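Local coordinates for protein aspartate carbamoyltransferase (Leishmania major, PDB 7K46) that probably catalyses the transfer of the carbamoyl group from carbamoyl phosphate to L-aspartate, an early step of de novo pyrimidine synthesis, at residues S225-T228 with P229-A233; A277-K280 with A281-V285. One frame throughout, in Å; residues are numbered along the deposited sequence.

Interaction 1 of 2, residues S225-T228 with P229-A233; sequences SGLT and PEIVA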
# COMPACT_ATOMS: atom_id res chain seq x y z
N SER A 225 7.54 -1.97 44.34
CA SER A 225 6.61 -0.99 43.79
C SER A 225 7.30 0.16 43.08
O SER A 225 6.61 1.03 42.52
CB SER A 225 5.69 -0.44 44.89
OG SER A 225 6.44 0.28 45.86
N GLY A 226 8.63 0.20 43.08
CA GLY A 226 9.33 1.28 42.41
C GLY A 226 10.79 0.95 42.25
O GLY A 226 11.31 0.03 42.89
N LEU A 227 11.44 1.70 41.36
CA LEU A 227 12.88 1.59 41.19
C LEU A 227 13.59 2.28 42.34
O LEU A 227 13.08 3.24 42.93
CB LEU A 227 13.31 2.22 39.86
CG LEU A 227 12.81 1.55 38.58
CD1 LEU A 227 13.09 2.41 37.33
CD2 LEU A 227 13.46 0.17 38.44
N THR A 228 14.77 1.77 42.67
CA THR A 228 15.66 2.32 43.67
C THR A 228 17.06 2.28 43.11
O THR A 228 17.34 1.52 42.17
CB THR A 228 15.62 1.52 44.98
OG1 THR A 228 16.16 0.22 44.73
CG2 THR A 228 14.19 1.38 45.51
N PRO A 229 18.00 3.06 43.66
CA PRO A 229 19.38 2.98 43.17
C PRO A 229 19.96 1.58 43.26
O PRO A 229 20.74 1.18 42.39
CB PRO A 229 20.13 3.96 44.09
CG PRO A 229 19.10 4.93 44.52
CD PRO A 229 17.85 4.11 44.69
N GLU A 230 19.58 0.81 44.29
CA GLU A 230 20.11 -0.54 44.45
C GLU A 230 19.59 -1.47 43.36
O GLU A 230 20.36 -2.26 42.80
CB GLU A 230 19.74 -1.08 45.84
CG GLU A 230 20.43 -0.36 46.99
CD GLU A 230 19.87 1.04 47.27
OE1 GLU A 230 18.68 1.30 46.97
OE2 GLU A 230 20.63 1.88 47.80
N ILE A 231 18.30 -1.39 43.04
CA ILE A 231 17.76 -2.23 41.97
C ILE A 231 18.38 -1.84 40.63
O ILE A 231 18.80 -2.71 39.85
CB ILE A 231 16.22 -2.13 41.92
CG1 ILE A 231 15.61 -2.79 43.16
CG2 ILE A 231 15.69 -2.77 40.64
CD1 ILE A 231 14.10 -2.55 43.30
N VAL A 232 18.43 -0.54 40.34
CA VAL A 232 18.99 -0.05 39.08
C VAL A 232 20.43 -0.53 38.92
O VAL A 232 20.82 -1.04 37.86
CB VAL A 232 18.88 1.48 39.02
CG1 VAL A 232 19.70 2.04 37.85
CG2 VAL A 232 17.41 1.91 38.91
N ALA A 233 21.23 -0.40 39.98
CA ALA A 233 22.64 -0.76 39.92
C ALA A 233 22.85 -2.24 39.65
O ALA A 233 23.89 -2.63 39.10
CB ALA A 233 23.34 -0.37 41.23
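T228 and I231 meet at the start of helix 229-234, where T228 is the N-cap: its OG1 accepts from I231 N at 3.2 Å, with an N-H...O angle of 167°. A chi1 of 66° sets OG1 between the threonine's own backbone N and carbonyl carbon, and from there it faces the first turn. The carbonyl of the same residue works too, for V232 N donates to T228 O over 3.0 Å, almost straight down the C=O direction, and opens the i to i+4 pattern of the helix. One residue thus grips two successive amides through two different oxygens, while its own N is buried without a partner. The buried side of the contact is apolar, made by L227, I231 and V232. There L227 CB rests against V232 CG2 at 4.2 Å, and L227 and I231 both lean on I195 of strand 191-195, as expected where a strand-to-helix connection closes over the sheet of a Rossmann-like domain. The other side is open to solvent. P229 puts its ring at the exposed start of the helix, and E230, its chain folded back at chi2 (73°), brings OE1 to within 3.5 Å of T228 OG1. I231 runs back along the incoming chain, its CG1 3.4 Å from T228 OG1 and its CD1 3.8 Å from G226 O.

Interaction 2 of 2, residues A277-K280 with A281-V285; sequences AHAK and AKMVV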
# COMPACT_ATOMS: atom_id res chain seq x y z
N ALA A 277 21.99 7.44 36.63
CA ALA A 277 23.22 7.76 37.34
C ALA A 277 23.73 6.57 38.14
O ALA A 277 24.94 6.44 38.36
CB ALA A 277 23.01 8.97 38.25
N HIS A 278 22.83 5.69 38.58
CA HIS A 278 23.20 4.51 39.35
C HIS A 278 23.31 3.25 38.51
O HIS A 278 23.62 2.18 39.06
CB HIS A 278 22.20 4.29 40.49
CG HIS A 278 22.15 5.41 41.48
ND1 HIS A 278 21.19 6.40 41.44
CD2 HIS A 278 22.95 5.71 42.53
CE1 HIS A 278 21.40 7.25 42.43
NE2 HIS A 278 22.46 6.86 43.11
N ALA A 279 23.10 3.33 37.20
CA ALA A 279 23.14 2.15 36.34
C ALA A 279 24.58 1.73 36.03
O ALA A 279 25.51 2.53 36.05
CB ALA A 279 22.39 2.41 35.03
N LYS A 280 24.74 0.43 35.75
CA LYS A 280 25.99 -0.12 35.25
C LYS A 280 26.43 0.59 33.98
O LYS A 280 25.63 1.17 33.24
CB LYS A 280 25.84 -1.61 34.93
CG LYS A 280 25.40 -2.49 36.07
CD LYS A 280 25.31 -3.94 35.62
CE LYS A 280 24.99 -4.84 36.80
NZ LYS A 280 25.09 -6.28 36.45
N ALA A 281 27.73 0.50 33.69
CA ALA A 281 28.22 0.92 32.38
C ALA A 281 27.71 -0.00 31.28
O ALA A 281 27.30 0.46 30.21
CB ALA A 281 29.75 0.97 32.39
N LYS A 282 27.70 -1.31 31.53
CA LYS A 282 27.27 -2.30 30.55
C LYS A 282 25.85 -2.75 30.90
O LYS A 282 25.65 -3.74 31.60
CB LYS A 282 28.24 -3.47 30.50
CG LYS A 282 28.00 -4.50 29.39
CD LYS A 282 28.95 -5.69 29.55
CE LYS A 282 28.57 -6.87 28.64
NZ LYS A 282 28.64 -6.53 27.21
N MET A 283 24.86 -2.01 30.40
CA MET A 283 23.46 -2.39 30.53
C MET A 283 22.69 -1.72 29.39
O MET A 283 23.23 -0.88 28.68
CB MET A 283 22.89 -2.03 31.91
CG MET A 283 22.94 -0.53 32.28
SD MET A 283 21.60 0.44 31.52
CE MET A 283 20.19 -0.10 32.48
N VAL A 284 21.42 -2.12 29.22
CA VAL A 284 20.57 -1.44 28.25
C VAL A 284 19.21 -1.14 28.86
O VAL A 284 18.71 -1.85 29.73
CB VAL A 284 20.38 -2.25 26.94
CG1 VAL A 284 21.70 -2.33 26.17
CG2 VAL A 284 19.81 -3.63 27.22
N VAL A 285 18.61 -0.06 28.36
CA VAL A 285 17.22 0.29 28.59
C VAL A 285 16.45 -0.11 27.33
O VAL A 285 16.85 0.24 26.22
CB VAL A 285 17.06 1.79 28.89
CG1 VAL A 285 15.59 2.16 28.95
CG2 VAL A 285 17.78 2.16 30.19
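A chi1 of 60° places M283 CG between its own backbone N and carbonyl carbon, and further bends at chi2 and chi3 (80° and 73°) curl the thioether back toward the chain that precedes it. CG consequently comes up against the carbonyl of K280, 3.3 Å from K280 O, while A279 CB touches both CG and SD, each at 4.1 Å. The methyl of A279 and the folded methionine close the inner side of the turn by van der Waals contact. Polar support for the backbone within the turn is slight: M283 N makes a weak bond to A281 O at 3.5 Å. K280 O is instead held from outside, by a hydrogen bond from R304 NH1, so the oxygen against which the methionine rests has a polar partner as well. This turn leads into strand 284-286, an outermost strand, within this chain, of the five-stranded parallel sheet in the Rossmann-like aspartate-binding domain; M283, just ahead of the strand, also packs on L238 of the adjacent strand 237-240. The two lysines behave quite differently from the methionine. K280 is extended beyond CG, passing with CD 4.0 Å from K282 O, and carries its ammonium group away from the turn to a salt bridge with D236. K282 reaches away as well, and its NZ donates to the backbone oxygen of L156.

In the fold
Followed from the N terminus, the chain leaves strand 220-224 and interaction 1 rounds the bend into helix 229-234. It then runs through strand 237-240 and helices 262-269 and 273-276 before interaction 2 makes the turn into strand 284-286. The two contacts are in series, neither nested nor crossed, and each closes a short local bend. They nevertheless meet in space, with centres about 12 Å apart: P229 CB lies 3.6 Å from H278 CG, and V232 CG1 packs beside A279. Short helix 229-234 is thereby joined to the connection that feeds strand 284-286, at the opposite edge of the sheet from strand 220-224.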